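Local structure of HRDC domain-containing protein (Bifidobacterium adolescentis ATCC 15703, 3CYM) at residues S40-A45 and L175-E180; W96-S101 and Q116-T121. The protein probably acts as a 3'-5' exonuclease of the ribonuclease D type, trimming nucleic acids from their 3' ends. All blocks are in the same frame, centred on the assembly; numbering follows the deposited sequence.

Contact 1: S40-A45 and L175-E180; sequences SLAADA and LLIELE. With NA (sodium ion), chain B; NA (sodium ion), chain C.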
loop_
_atom_site.group_PDB
_atom_site.type_symbol
_atom_site.label_atom_id
_atom_site.label_comp_id
_atom_site.label_asym_id
_atom_site.label_seq_id
_atom_site.Cartn_x
_atom_site.Cartn_y
_atom_site.Cartn_z
ATOM N N SER A 40 -5.448 -23.485 -5.682
ATOM C CA SER A 40 -5.290 -22.036 -5.628
ATOM C C SER A 40 -3.953 -21.508 -6.150
ATOM O O SER A 40 -2.944 -22.213 -6.157
ATOM C CB SER A 40 -5.477 -21.549 -4.192
ATOM O OG SER A 40 -6.734 -21.917 -3.672
ATOM N N LEU A 41 -3.970 -20.244 -6.564
ATOM C CA LEU A 41 -2.784 -19.556 -7.040
ATOM C C LEU A 41 -2.198 -18.687 -5.927
ATOM O O LEU A 41 -2.781 -17.668 -5.547
ATOM C CB LEU A 41 -3.121 -18.692 -8.259
ATOM C CG LEU A 41 -1.959 -17.977 -8.965
ATOM C CD1 LEU A 41 -1.110 -18.940 -9.794
ATOM C CD2 LEU A 41 -2.466 -16.860 -9.835
ATOM N N ALA A 42 -1.058 -19.110 -5.387
ATOM C CA ALA A 42 -0.265 -18.266 -4.491
ATOM C C ALA A 42 0.328 -17.124 -5.310
ATOM O O ALA A 42 0.956 -17.373 -6.334
ATOM C CB ALA A 42 0.842 -19.087 -3.853
ATOM N N ALA A 43 0.119 -15.881 -4.873
ATOM C CA ALA A 43 0.585 -14.705 -5.617
ATOM C C ALA A 43 1.302 -13.666 -4.755
ATOM O O ALA A 43 1.060 -13.575 -3.554
ATOM C CB ALA A 43 -0.562 -14.055 -6.364
ATOM N N ASP A 44 2.189 -12.897 -5.388
ATOM C CA ASP A 44 2.855 -11.744 -4.764
ATOM C C ASP A 44 3.504 -10.859 -5.830
ATOM O O ASP A 44 3.550 -11.230 -7.005
ATOM C CB ASP A 44 3.917 -12.202 -3.753
ATOM C CG ASP A 44 4.146 -11.200 -2.657
ATOM O OD1 ASP A 44 3.427 -10.186 -2.601
ATOM O OD2 ASP A 44 5.063 -11.398 -1.839
ATOM N N ALA A 45 4.012 -9.696 -5.417
ATOM C CA ALA A 45 4.713 -8.792 -6.321
ATOM C C ALA A 45 5.745 -7.973 -5.576
ATOM O O ALA A 45 5.553 -7.618 -4.412
ATOM C CB ALA A 45 3.739 -7.872 -7.029
ATOM N N LEU A 175 4.532 -20.698 0.730
ATOM C CA LEU A 175 3.689 -21.298 1.776
ATOM C C LEU A 175 2.243 -20.829 1.790
ATOM O O LEU A 175 1.485 -21.204 2.682
ATOM C CB LEU A 175 4.317 -21.081 3.160
ATOM C CG LEU A 175 5.726 -21.656 3.354
ATOM C CD1 LEU A 175 6.357 -21.107 4.616
ATOM C CD2 LEU A 175 5.703 -23.183 3.354
ATOM N N LEU A 176 1.859 -20.022 0.803
ATOM C CA LEU A 176 0.527 -19.427 0.776
ATOM C C LEU A 176 -0.639 -20.412 0.568
ATOM O O LEU A 176 -1.707 -20.212 1.136
ATOM C CB LEU A 176 0.452 -18.291 -0.253
ATOM C CG LEU A 176 1.311 -17.052 -0.011
ATOM C CD1 LEU A 176 0.989 -15.990 -1.036
ATOM C CD2 LEU A 176 1.111 -16.494 1.403
ATOM N N ILE A 177 -0.447 -21.470 -0.224
ATOM C CA ILE A 177 -1.538 -22.435 -0.392
ATOM C C ILE A 177 -1.767 -23.243 0.893
ATOM O O ILE A 177 -2.906 -23.535 1.248
ATOM C CB ILE A 177 -1.476 -23.284 -1.724
ATOM C CG1 ILE A 177 -0.723 -24.597 -1.553
ATOM C CG2 ILE A 177 -0.936 -22.477 -2.935
ATOM C CD1 ILE A 177 -1.634 -25.772 -1.428
ATOM N N GLU A 178 -0.680 -23.559 1.596
ATOM C CA GLU A 178 -0.750 -24.250 2.886
ATOM C C GLU A 178 -1.291 -23.336 3.982
ATOM O O GLU A 178 -1.972 -23.803 4.896
ATOM C CB GLU A 178 0.616 -24.819 3.299
ATOM C CG GLU A 178 1.108 -25.967 2.433
ATOM C CD GLU A 178 2.055 -25.525 1.326
ATOM O OE1 GLU A 178 2.145 -24.309 1.040
ATOM O OE2 GLU A 178 2.717 -26.405 0.736
ATOM N N LEU A 179 -0.977 -22.045 3.886
ATOM C CA LEU A 179 -1.539 -21.045 4.794
ATOM C C LEU A 179 -3.049 -20.991 4.687
ATOM O O LEU A 179 -3.737 -21.139 5.699
ATOM C CB LEU A 179 -0.973 -19.653 4.520
ATOM C CG LEU A 179 0.186 -19.138 5.368
ATOM C CD1 LEU A 179 0.344 -17.645 5.091
ATOM C CD2 LEU A 179 -0.014 -19.416 6.865
ATOM N N GLU A 180 -3.547 -20.806 3.460
ATOM C CA GLU A 180 -4.984 -20.750 3.166
ATOM C C GLU A 180 -5.745 -21.933 3.766
ATOM O O GLU A 180 -6.786 -21.738 4.386
ATOM C CB GLU A 180 -5.242 -20.672 1.652
ATOM C CG GLU A 180 -6.700 -20.998 1.289
ATOM C CD GLU A 180 -7.027 -20.978 -0.191
ATOM O OE1 GLU A 180 -8.142 -20.529 -0.533
ATOM O OE2 GLU A 180 -6.198 -21.418 -1.011
HETATM NA NA NA B . 6.746 -9.613 -0.809
HETATM NA NA NA C . 3.247 -7.840 -1.160
HETATM O O HOH W 1 5.872 -7.660 -1.807
HETATM O O HOH W 2 8.440 -8.016 0.049
HETATM O O HOH W 3 4.665 -9.263 0.247
HETATM O O HOH W 4 1.415 -9.666 -1.019
HETATM O O HOH W 5 1.387 -6.954 0.099
#

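Contact 2: W96-S101 and Q116-T121; sequences WILHDS and QRLFDT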
loop_
_atom_site.group_PDB
_atom_site.type_symbol
_atom_site.label_atom_id
_atom_site.label_comp_id
_atom_site.label_asym_id
_atom_site.label_seq_id
_atom_site.Cartn_x
_atom_site.Cartn_y
_atom_site.Cartn_z
ATOM N N TRP A 96 -6.929 -16.592 -5.884
ATOM C CA TRP A 96 -5.631 -15.981 -5.676
ATOM C C TRP A 96 -5.413 -15.815 -4.173
ATOM O O TRP A 96 -6.282 -15.297 -3.467
ATOM C CB TRP A 96 -5.569 -14.632 -6.380
ATOM C CG TRP A 96 -5.568 -14.699 -7.883
ATOM C CD1 TRP A 96 -6.409 -15.423 -8.677
ATOM C CD2 TRP A 96 -4.699 -13.984 -8.773
ATOM N NE1 TRP A 96 -6.111 -15.216 -10.001
ATOM C CE2 TRP A 96 -5.064 -14.338 -10.090
ATOM C CE3 TRP A 96 -3.645 -13.081 -8.586
ATOM C CZ2 TRP A 96 -4.411 -13.821 -11.217
ATOM C CZ3 TRP A 96 -3.003 -12.561 -9.708
ATOM C CH2 TRP A 96 -3.389 -12.935 -11.002
ATOM N N ILE A 97 -4.276 -16.294 -3.679
ATOM C CA ILE A 97 -3.880 -16.065 -2.296
ATOM C C ILE A 97 -2.861 -14.935 -2.250
ATOM O O ILE A 97 -1.784 -15.012 -2.869
ATOM C CB ILE A 97 -3.288 -17.316 -1.617
ATOM C CG1 ILE A 97 -4.146 -18.544 -1.872
ATOM C CG2 ILE A 97 -3.170 -17.102 -0.121
ATOM C CD1 ILE A 97 -3.339 -19.793 -1.830
ATOM N N LEU A 98 -3.225 -13.882 -1.529
ATOM C CA LEU A 98 -2.394 -12.702 -1.370
ATOM C C LEU A 98 -2.360 -12.352 0.109
ATOM O O LEU A 98 -3.337 -12.576 0.823
ATOM C CB LEU A 98 -2.972 -11.529 -2.170
ATOM C CG LEU A 98 -2.651 -11.356 -3.666
ATOM C CD1 LEU A 98 -3.438 -12.297 -4.549
ATOM C CD2 LEU A 98 -2.923 -9.929 -4.107
ATOM N N HIS A 99 -1.224 -11.843 0.574
ATOM C CA HIS A 99 -1.107 -11.332 1.938
ATOM C C HIS A 99 -1.175 -9.823 1.832
ATOM O O HIS A 99 -0.270 -9.213 1.254
ATOM C CB HIS A 99 0.220 -11.768 2.577
ATOM C CG HIS A 99 0.289 -11.509 4.049
ATOM N ND1 HIS A 99 -0.225 -12.382 4.985
ATOM C CD2 HIS A 99 0.792 -10.464 4.749
ATOM C CE1 HIS A 99 -0.033 -11.891 6.195
ATOM N NE2 HIS A 99 0.583 -10.729 6.080
ATOM N N ASP A 100 -2.252 -9.239 2.363
ATOM C CA ASP A 100 -2.573 -7.806 2.222
ATOM C C ASP A 100 -2.766 -7.468 0.744
ATOM O O ASP A 100 -1.900 -6.866 0.098
ATOM C CB ASP A 100 -1.517 -6.909 2.909
ATOM C CG ASP A 100 -1.883 -5.423 2.899
ATOM O OD1 ASP A 100 -3.053 -5.063 2.638
ATOM O OD2 ASP A 100 -0.978 -4.607 3.161
ATOM N N SER A 101 -3.924 -7.874 0.230
ATOM C CA SER A 101 -4.233 -7.827 -1.191
ATOM C C SER A 101 -4.377 -6.421 -1.763
ATOM O O SER A 101 -4.235 -6.234 -2.966
ATOM C CB SER A 101 -5.497 -8.638 -1.484
ATOM O OG SER A 101 -6.639 -8.037 -0.892
ATOM N N GLN A 116 -10.315 -13.654 -10.058
ATOM C CA GLN A 116 -11.767 -13.810 -9.969
ATOM C C GLN A 116 -12.249 -14.177 -8.579
ATOM O O GLN A 116 -13.431 -14.019 -8.263
ATOM C CB GLN A 116 -12.266 -14.824 -10.994
ATOM C CG GLN A 116 -12.227 -14.304 -12.421
ATOM C CD GLN A 116 -12.998 -15.184 -13.371
ATOM O OE1 GLN A 116 -12.421 -15.801 -14.267
ATOM N NE2 GLN A 116 -14.311 -15.264 -13.174
ATOM N N ARG A 117 -11.326 -14.694 -7.772
ATOM C CA ARG A 117 -11.576 -15.057 -6.384
ATOM C C ARG A 117 -10.330 -14.716 -5.560
ATOM O O ARG A 117 -9.217 -14.673 -6.092
ATOM C CB ARG A 117 -11.931 -16.547 -6.255
ATOM C CG ARG A 117 -13.371 -16.890 -6.682
ATOM C CD ARG A 117 -13.762 -18.332 -6.401
ATOM N NE ARG A 117 -12.994 -19.289 -7.198
ATOM C CZ ARG A 117 -13.067 -20.613 -7.066
ATOM N NH1 ARG A 117 -12.321 -21.396 -7.836
ATOM N NH2 ARG A 117 -13.882 -21.159 -6.170
ATOM N N LEU A 118 -10.527 -14.469 -4.270
ATOM C CA LEU A 118 -9.442 -14.054 -3.388
ATOM C C LEU A 118 -9.513 -14.724 -2.033
ATOM O O LEU A 118 -10.590 -14.896 -1.473
ATOM C CB LEU A 118 -9.483 -12.535 -3.194
ATOM C CG LEU A 118 -8.388 -11.827 -2.397
ATOM C CD1 LEU A 118 -7.072 -11.868 -3.161
ATOM C CD2 LEU A 118 -8.822 -10.402 -2.140
ATOM N N PHE A 119 -8.354 -15.124 -1.523
ATOM C CA PHE A 119 -8.189 -15.379 -0.105
ATOM C C PHE A 119 -7.062 -14.483 0.369
ATOM O O PHE A 119 -5.914 -14.646 -0.047
ATOM C CB PHE A 119 -7.867 -16.845 0.187
ATOM C CG PHE A 119 -7.893 -17.184 1.649
ATOM C CD1 PHE A 119 -9.032 -17.708 2.227
ATOM C CD2 PHE A 119 -6.774 -16.973 2.458
ATOM C CE1 PHE A 119 -9.069 -18.004 3.592
ATOM C CE2 PHE A 119 -6.803 -17.274 3.816
ATOM C CZ PHE A 119 -7.949 -17.792 4.380
ATOM N N ASP A 120 -7.392 -13.534 1.237
ATOM C CA ASP A 120 -6.383 -12.642 1.795
ATOM C C ASP A 120 -5.909 -13.182 3.151
ATOM O O ASP A 120 -6.664 -13.182 4.128
ATOM C CB ASP A 120 -6.926 -11.207 1.892
ATOM C CG ASP A 120 -5.841 -10.157 2.106
ATOM O OD1 ASP A 120 -4.807 -10.422 2.761
ATOM O OD2 ASP A 120 -6.050 -9.022 1.636
ATOM N N THR A 121 -4.656 -13.638 3.210
ATOM C CA THR A 121 -4.122 -14.227 4.444
ATOM C C THR A 121 -3.891 -13.182 5.538
ATOM O O THR A 121 -3.828 -13.531 6.708
ATOM C CB THR A 121 -2.817 -15.046 4.229
ATOM O OG1 THR A 121 -1.847 -14.250 3.541
ATOM C CG2 THR A 121 -3.081 -16.321 3.447
HETATM O O HOH W 6 -8.864 -16.159 -10.695
#

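Contact 1: S40-A45 and L175-E180
Ala-42 and Leu-176 meet where helix 176-190 packs on the mixed sheet of the RNase H-like exonuclease domain. Ala-42 CB lies 3.7 Å from Leu-176 CB. Ile-177 comes alongside with CG2, which touches Ala-42 CB at 3.9 Å and also rests on the carbonyl oxygen of Ser-40. Further along the strand, Leu-176 CD1 reaches Ala-43 O at 3.5 Å. The small alanine lets the helix come close: the two segment axes approach to 8.3 Å and run at 119° to each other.

One polar bond closes the Ser-40 end. Ser-40 OG donates to Glu-180 OE2 at 2.8 Å, on the syn lone pair. Glu-180 gets there with CG anti to its backbone N (chi1 164°) and the chain extended beyond. Its other oxygen, OE1, forms a salt bridge with Arg-184, which probably holds the carboxylate in place. With an alanine in place of Glu-180, the Ser-40 hydroxyl would probably lose this acceptor and Arg-184 this charge partner.

Toward the other end of the strand, Asp-44 takes part in the metal site with Glu-46 and Asp-172. Asp-44 OD2 binds one sodium ion at 2.7 Å, and Asp-44 OD1 binds the second at 2.8 Å.

Contact 2: W96-S101 and Q116-T121
Trp-96 to Leu-98 pair in parallel with Leu-118 to Asp-120, as the two strands of a beta-alpha-beta unit whose crossover is helix 101-111. Trp-96 N donates to Arg-117 O, and Trp-96 O accepts from Phe-119 N at 2.8 Å. Leu-98 repeats the pattern, its N bonded to Phe-119 O and its O to Thr-121 N.

Apolar contacts lie on both faces. Leu-98 CD1 meets Leu-118 CD1 at 3.9 Å in one of two Leu-98 conformers, a less certain contact. On the face of Ile-97 and Phe-119, Ile-97 CG2 touches Thr-121 CG2 at 3.7 Å.

Polar side chains gather at the C-terminal strand ends. Thr-121 OG1 and His-99 ND1 share a hydrogen bond of 2.9 Å, the hydroxyl in plane at the ring edge; His-99 NE2 bonds to Phe-133 O. Asp-120 CG, anti to the backbone N (chi1 -165°), carries the carboxylate to the turn. Asp-120 OD1 takes Asp-100 N at 2.8 Å. Asp-120 is the N-cap of helix 121-127, its OD1 also accepting from Glu-122 N. Ser-101 N and OG both reach Asp-120 OD2 from one face of its plane, each at 2.8 Å. This buried carboxylate thus gathers several donors, which probably stabilise its negative charge.

How the contacts relate
The two contacts share one sheet, and their centres lie 8 Å apart. Strands 40-47 and 95-98 are parallel neighbours in it. Leu-41 O and Ile-97 N are 2.8 Å apart, and Ala-43 N and Ile-97 O 2.9 Å; both are probable hydrogen bonds. Ile-97 also joins the contacts through its side chain: Ile-97 CD1 packs 3.4 Å from Glu-180 OE2. Helix 176-190 therefore covers both strands. In sequence, both segments of contact 2 fall between the two segments of contact 1. The sodium site belongs to contact 1 through Asp-44. Contact 2 comes near it at His-99: the nearest side-chain atom of His-99 is about 6 Å from a sodium ion.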